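Local coordinates for protein serine protease pet (Escherichia coli, PDB 4OM9) that acts as a secreted autotransporter serine protease and enterotoxin of enteroaggregative E. coli, whose likely target inside host cells is alpha-fodrin, at residues 53-67 / 73-85. Residues are numbered along the deposited sequence; the frame is centred on the assembly and turned at random.
Sequences ATANGAATSIGGAYA and NAKNKSSANYQTY
The side-chain amide of N56 joins the two segments: its ND2 donates a nearly straight bond (172°) to S79 O, 2.7 Å away, with the acceptor almost in the amide plane. On the other branch, OD1 takes the backbone N-H of A58 at 2.9 Å, closing an Asx turn. With CG between the backbone N and the carbonyl carbon (chi1 78°), the amide can serve its own turn and the facing loop at once. A second direct bond, A55 N to T84 O at 3.0 Å, ties the 54-57 type I turn to strand 82-85, and a water accepts from both N56 N and T84 N. Beside T54, the Q83 side chain, extended beyond CG, slants across CG2, and its amide lies against the methyls of A59 and A67. That amide is fixed at both ends: NE2 meets A80 O on a lone pair in the carbonyl plane, while OE1 accepts from Y85 OH at 2.8 Å. The same phenol oxygen rests 3.4 Å from T54 CG2 and beside S61 CB. Strands 60-63 and 82-85 are the outer strands of a five-stranded antiparallel sheet in the chymotrypsin-like protease domain; its central strand 102-107 sets Q105 against A59 and A67, bonded to A80 O and weakly to Q83 NE2.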
loop_
_atom_site.group_PDB
_atom_site.type_symbol
_atom_site.label_atom_id
_atom_site.label_comp_id
_atom_site.label_asym_id
_atom_site.label_seq_id
_atom_site.Cartn_x
_atom_site.Cartn_y
_atom_site.Cartn_z
ATOM N N ALA A 53 -12.202 24.426 2.971
ATOM C CA ALA A 53 -11.669 25.505 3.801
ATOM C C ALA A 53 -10.491 26.206 3.119
ATOM O O ALA A 53 -9.662 25.556 2.480
ATOM C CB ALA A 53 -11.236 24.964 5.190
ATOM N N THR A 54 -10.434 27.532 3.242
ATOM C CA THR A 54 -9.242 28.277 2.872
ATOM C C THR A 54 -8.054 27.819 3.713
ATOM O O THR A 54 -8.222 27.421 4.859
ATOM C CB THR A 54 -9.429 29.788 3.086
ATOM O OG1 THR A 54 -9.746 30.031 4.467
ATOM C CG2 THR A 54 -10.570 30.359 2.192
ATOM N N ALA A 55 -6.855 27.909 3.145
ATOM C CA ALA A 55 -5.611 27.616 3.851
ATOM C C ALA A 55 -5.575 28.251 5.231
ATOM O O ALA A 55 -5.146 27.622 6.198
ATOM C CB ALA A 55 -4.436 28.090 3.044
ATOM N N ASN A 56 -6.038 29.490 5.338
ATOM C CA ASN A 56 -5.972 30.176 6.616
ATOM C C ASN A 56 -7.235 29.946 7.460
ATOM O O ASN A 56 -7.353 30.456 8.568
ATOM C CB ASN A 56 -5.713 31.671 6.407
ATOM C CG ASN A 56 -6.945 32.425 5.993
ATOM O OD1 ASN A 56 -7.991 31.833 5.670
ATOM N ND2 ASN A 56 -6.833 33.762 5.974
ATOM N N GLY A 57 -8.191 29.211 6.901
ATOM C CA GLY A 57 -9.396 28.854 7.620
ATOM C C GLY A 57 -10.513 29.889 7.687
ATOM O O GLY A 57 -11.627 29.541 8.077
ATOM N N ALA A 58 -10.259 31.132 7.277
ATOM C CA ALA A 58 -11.233 32.172 7.551
ATOM C C ALA A 58 -12.408 32.177 6.562
ATOM O O ALA A 58 -13.395 32.885 6.771
ATOM C CB ALA A 58 -10.558 33.526 7.581
ATOM N N ALA A 59 -12.332 31.375 5.509
ATOM C CA ALA A 59 -13.469 31.278 4.604
ATOM C C ALA A 59 -13.600 29.863 4.089
ATOM O O ALA A 59 -12.701 29.065 4.261
ATOM C CB ALA A 59 -13.335 32.290 3.408
ATOM N N THR A 60 -14.721 29.579 3.437
ATOM C CA THR A 60 -15.032 28.266 2.905
ATOM C C THR A 60 -15.537 28.322 1.459
ATOM O O THR A 60 -16.538 28.991 1.183
ATOM C CB THR A 60 -16.109 27.580 3.747
ATOM O OG1 THR A 60 -15.660 27.498 5.097
ATOM C CG2 THR A 60 -16.391 26.186 3.215
ATOM N N SER A 61 -14.891 27.572 0.569
ATOM C CA SER A 61 -15.320 27.505 -0.818
ATOM C C SER A 61 -16.681 26.846 -0.941
ATOM O O SER A 61 -16.978 25.876 -0.253
ATOM C CB SER A 61 -14.315 26.739 -1.694
ATOM O OG SER A 61 -14.921 26.373 -2.924
ATOM N N ILE A 62 -17.490 27.365 -1.856
ATOM C CA ILE A 62 -18.858 26.903 -2.035
ATOM C C ILE A 62 -18.973 26.401 -3.490
ATOM O O ILE A 62 -20.043 26.066 -4.002
ATOM C CB ILE A 62 -19.824 28.055 -1.579
ATOM C CG1 ILE A 62 -20.374 27.705 -0.213
ATOM C CG2 ILE A 62 -20.941 28.453 -2.544
ATOM C CD1 ILE A 62 -19.305 27.723 0.799
ATOM N N GLY A 63 -17.807 26.262 -4.114
ATOM C CA GLY A 63 -17.703 25.768 -5.474
ATOM C C GLY A 63 -17.624 26.900 -6.472
ATOM O O GLY A 63 -18.279 27.930 -6.315
ATOM N N GLY A 64 -16.817 26.694 -7.506
ATOM C CA GLY A 64 -16.703 27.619 -8.616
ATOM C C GLY A 64 -16.008 28.879 -8.154
ATOM O O GLY A 64 -14.977 28.832 -7.494
ATOM N N ALA A 65 -16.587 30.029 -8.481
ATOM C CA ALA A 65 -15.968 31.280 -8.081
ATOM C C ALA A 65 -16.484 31.790 -6.739
ATOM O O ALA A 65 -16.216 32.929 -6.389
ATOM C CB ALA A 65 -16.179 32.351 -9.163
ATOM N N TYR A 66 -17.208 30.965 -5.990
ATOM C CA TYR A 66 -17.878 31.449 -4.769
ATOM C C TYR A 66 -17.376 30.851 -3.455
ATOM O O TYR A 66 -16.916 29.698 -3.386
ATOM C CB TYR A 66 -19.389 31.225 -4.881
ATOM C CG TYR A 66 -19.991 31.994 -6.044
ATOM C CD1 TYR A 66 -20.090 33.382 -6.006
ATOM C CD2 TYR A 66 -20.427 31.337 -7.186
ATOM C CE1 TYR A 66 -20.628 34.090 -7.067
ATOM C CE2 TYR A 66 -20.953 32.031 -8.248
ATOM C CZ TYR A 66 -21.068 33.412 -8.188
ATOM O OH TYR A 66 -21.607 34.094 -9.260
ATOM N N ALA A 67 -17.441 31.685 -2.429
ATOM C CA ALA A 67 -17.014 31.358 -1.087
ATOM C C ALA A 67 -17.898 32.105 -0.092
ATOM O O ALA A 67 -18.541 33.111 -0.423
ATOM C CB ALA A 67 -15.574 31.715 -0.877
ATOM N N ASN A 73 -15.375 40.365 8.772
ATOM C CA ASN A 73 -14.038 39.909 8.416
ATOM C C ASN A 73 -13.432 40.812 7.344
ATOM O O ASN A 73 -12.270 40.653 6.965
ATOM C CB ASN A 73 -14.063 38.458 7.933
ATOM C CG ASN A 73 -13.415 37.502 8.923
ATOM O OD1 ASN A 73 -13.135 37.869 10.065
ATOM N ND2 ASN A 73 -13.174 36.267 8.486
ATOM N N ALA A 74 -14.232 41.754 6.852
ATOM C CA ALA A 74 -13.742 42.761 5.925
ATOM C C ALA A 74 -12.739 43.665 6.632
ATOM O O ALA A 74 -11.710 44.030 6.065
ATOM C CB ALA A 74 -14.893 43.573 5.359
ATOM N N LYS A 75 -13.049 44.012 7.878
ATOM C CA LYS A 75 -12.175 44.843 8.706
ATOM C C LYS A 75 -10.862 44.132 9.036
ATOM O O LYS A 75 -9.805 44.761 9.131
ATOM C CB LYS A 75 -12.886 45.237 10.002
ATOM C CG LYS A 75 -14.305 45.748 9.800
ATOM C CD LYS A 75 -14.925 46.217 11.112
ATOM C CE LYS A 75 -14.911 45.118 12.163
ATOM N NZ LYS A 75 -15.784 45.447 13.327
ATOM N N ASN A 76 -10.945 42.817 9.223
ATOM C CA ASN A 76 -9.769 41.998 9.483
ATOM C C ASN A 76 -8.749 42.145 8.360
ATOM O O ASN A 76 -9.120 42.425 7.215
ATOM C CB ASN A 76 -10.163 40.526 9.650
ATOM C CG ASN A 76 -10.933 40.266 10.934
ATOM O OD1 ASN A 76 -11.456 41.189 11.560
ATOM N ND2 ASN A 76 -11.005 39.000 11.333
ATOM N N LYS A 77 -7.470 41.974 8.696
ATOM C CA LYS A 77 -6.386 42.046 7.716
ATOM C C LYS A 77 -6.678 41.079 6.579
ATOM O O LYS A 77 -6.136 39.971 6.530
ATOM C CB LYS A 77 -5.037 41.730 8.371
ATOM C CG LYS A 77 -3.830 41.902 7.454
ATOM C CD LYS A 77 -3.803 43.280 6.816
ATOM C CE LYS A 77 -2.484 43.527 6.112
ATOM N NZ LYS A 77 -1.350 43.490 7.071
ATOM N N SER A 78 -7.550 41.515 5.675
ATOM C CA SER A 78 -8.203 40.623 4.726
ATOM C C SER A 78 -8.861 39.456 5.452
ATOM O O SER A 78 -10.091 39.392 5.544
ATOM C CB SER A 78 -7.219 40.094 3.691
ATOM O OG SER A 78 -7.770 38.971 3.029
ATOM N N SER A 79 -8.031 38.537 5.954
ATOM C CA SER A 79 -8.465 37.261 6.523
ATOM C C SER A 79 -9.246 36.427 5.510
ATOM O O SER A 79 -9.027 35.219 5.407
ATOM C CB SER A 79 -9.311 37.468 7.781
ATOM O OG SER A 79 -10.624 37.883 7.445
ATOM N N ALA A 80 -10.151 37.071 4.769
ATOM C CA ALA A 80 -11.001 36.385 3.801
ATOM C C ALA A 80 -11.075 37.084 2.438
ATOM O O ALA A 80 -11.661 36.537 1.515
ATOM C CB ALA A 80 -12.406 36.209 4.373
ATOM N N ASN A 81 -10.490 38.270 2.303
ATOM C CA ASN A 81 -10.425 38.937 0.992
ATOM C C ASN A 81 -9.395 38.274 0.053
ATOM O O ASN A 81 -9.496 38.384 -1.157
ATOM C CB ASN A 81 -10.101 40.437 1.152
ATOM C CG ASN A 81 -11.327 41.273 1.571
ATOM O OD1 ASN A 81 -11.819 42.102 0.797
ATOM N ND2 ASN A 81 -11.822 41.051 2.781
ATOM N N TYR A 82 -8.401 37.604 0.626
ATOM C CA TYR A 82 -7.339 36.949 -0.129
ATOM C C TYR A 82 -7.325 35.474 0.254
ATOM O O TYR A 82 -7.037 35.122 1.391
ATOM C CB TYR A 82 -5.980 37.601 0.155
ATOM C CG TYR A 82 -5.982 39.112 -0.005
ATOM C CD1 TYR A 82 -6.694 39.718 -1.026
ATOM C CD2 TYR A 82 -5.278 39.927 0.874
ATOM C CE1 TYR A 82 -6.702 41.093 -1.179
ATOM C CE2 TYR A 82 -5.278 41.303 0.733
ATOM C CZ TYR A 82 -5.992 41.884 -0.299
ATOM O OH TYR A 82 -6.005 43.256 -0.460
ATOM N N GLN A 83 -7.677 34.617 -0.687
ATOM C CA GLN A 83 -7.874 33.214 -0.372
ATOM C C GLN A 83 -6.895 32.326 -1.112
ATOM O O GLN A 83 -6.655 32.494 -2.319
ATOM C CB GLN A 83 -9.311 32.803 -0.684
ATOM C CG GLN A 83 -10.301 33.699 0.007
ATOM C CD GLN A 83 -11.718 33.204 -0.082
ATOM O OE1 GLN A 83 -11.987 32.143 -0.654
ATOM N NE2 GLN A 83 -12.646 33.979 0.477
ATOM N N THR A 84 -6.330 31.384 -0.373
ATOM C CA THR A 84 -5.432 30.400 -0.933
ATOM C C THR A 84 -6.035 29.010 -0.835
ATOM O O THR A 84 -6.451 28.580 0.245
ATOM C CB THR A 84 -4.083 30.402 -0.218
ATOM O OG1 THR A 84 -3.398 31.617 -0.504
ATOM C CG2 THR A 84 -3.225 29.219 -0.676
ATOM N N TYR A 85 -6.103 28.328 -1.973
ATOM C CA TYR A 85 -6.374 26.903 -1.990
ATOM C C TYR A 85 -5.243 26.250 -2.781
ATOM O O TYR A 85 -4.948 26.679 -3.915
ATOM C CB TYR A 85 -7.725 26.582 -2.616
ATOM C CG TYR A 85 -8.919 27.334 -2.053
ATOM C CD1 TYR A 85 -9.229 28.617 -2.492
ATOM C CD2 TYR A 85 -9.762 26.747 -1.111
ATOM C CE1 TYR A 85 -10.333 29.299 -1.999
ATOM C CE2 TYR A 85 -10.866 27.425 -0.613
ATOM C CZ TYR A 85 -11.146 28.704 -1.066
ATOM O OH TYR A 85 -12.248 29.391 -0.581
HETATM O O HOH W 1 -6.690 31.312 2.821
HETATM O O HOH W 2 -8.487 33.267 2.994
#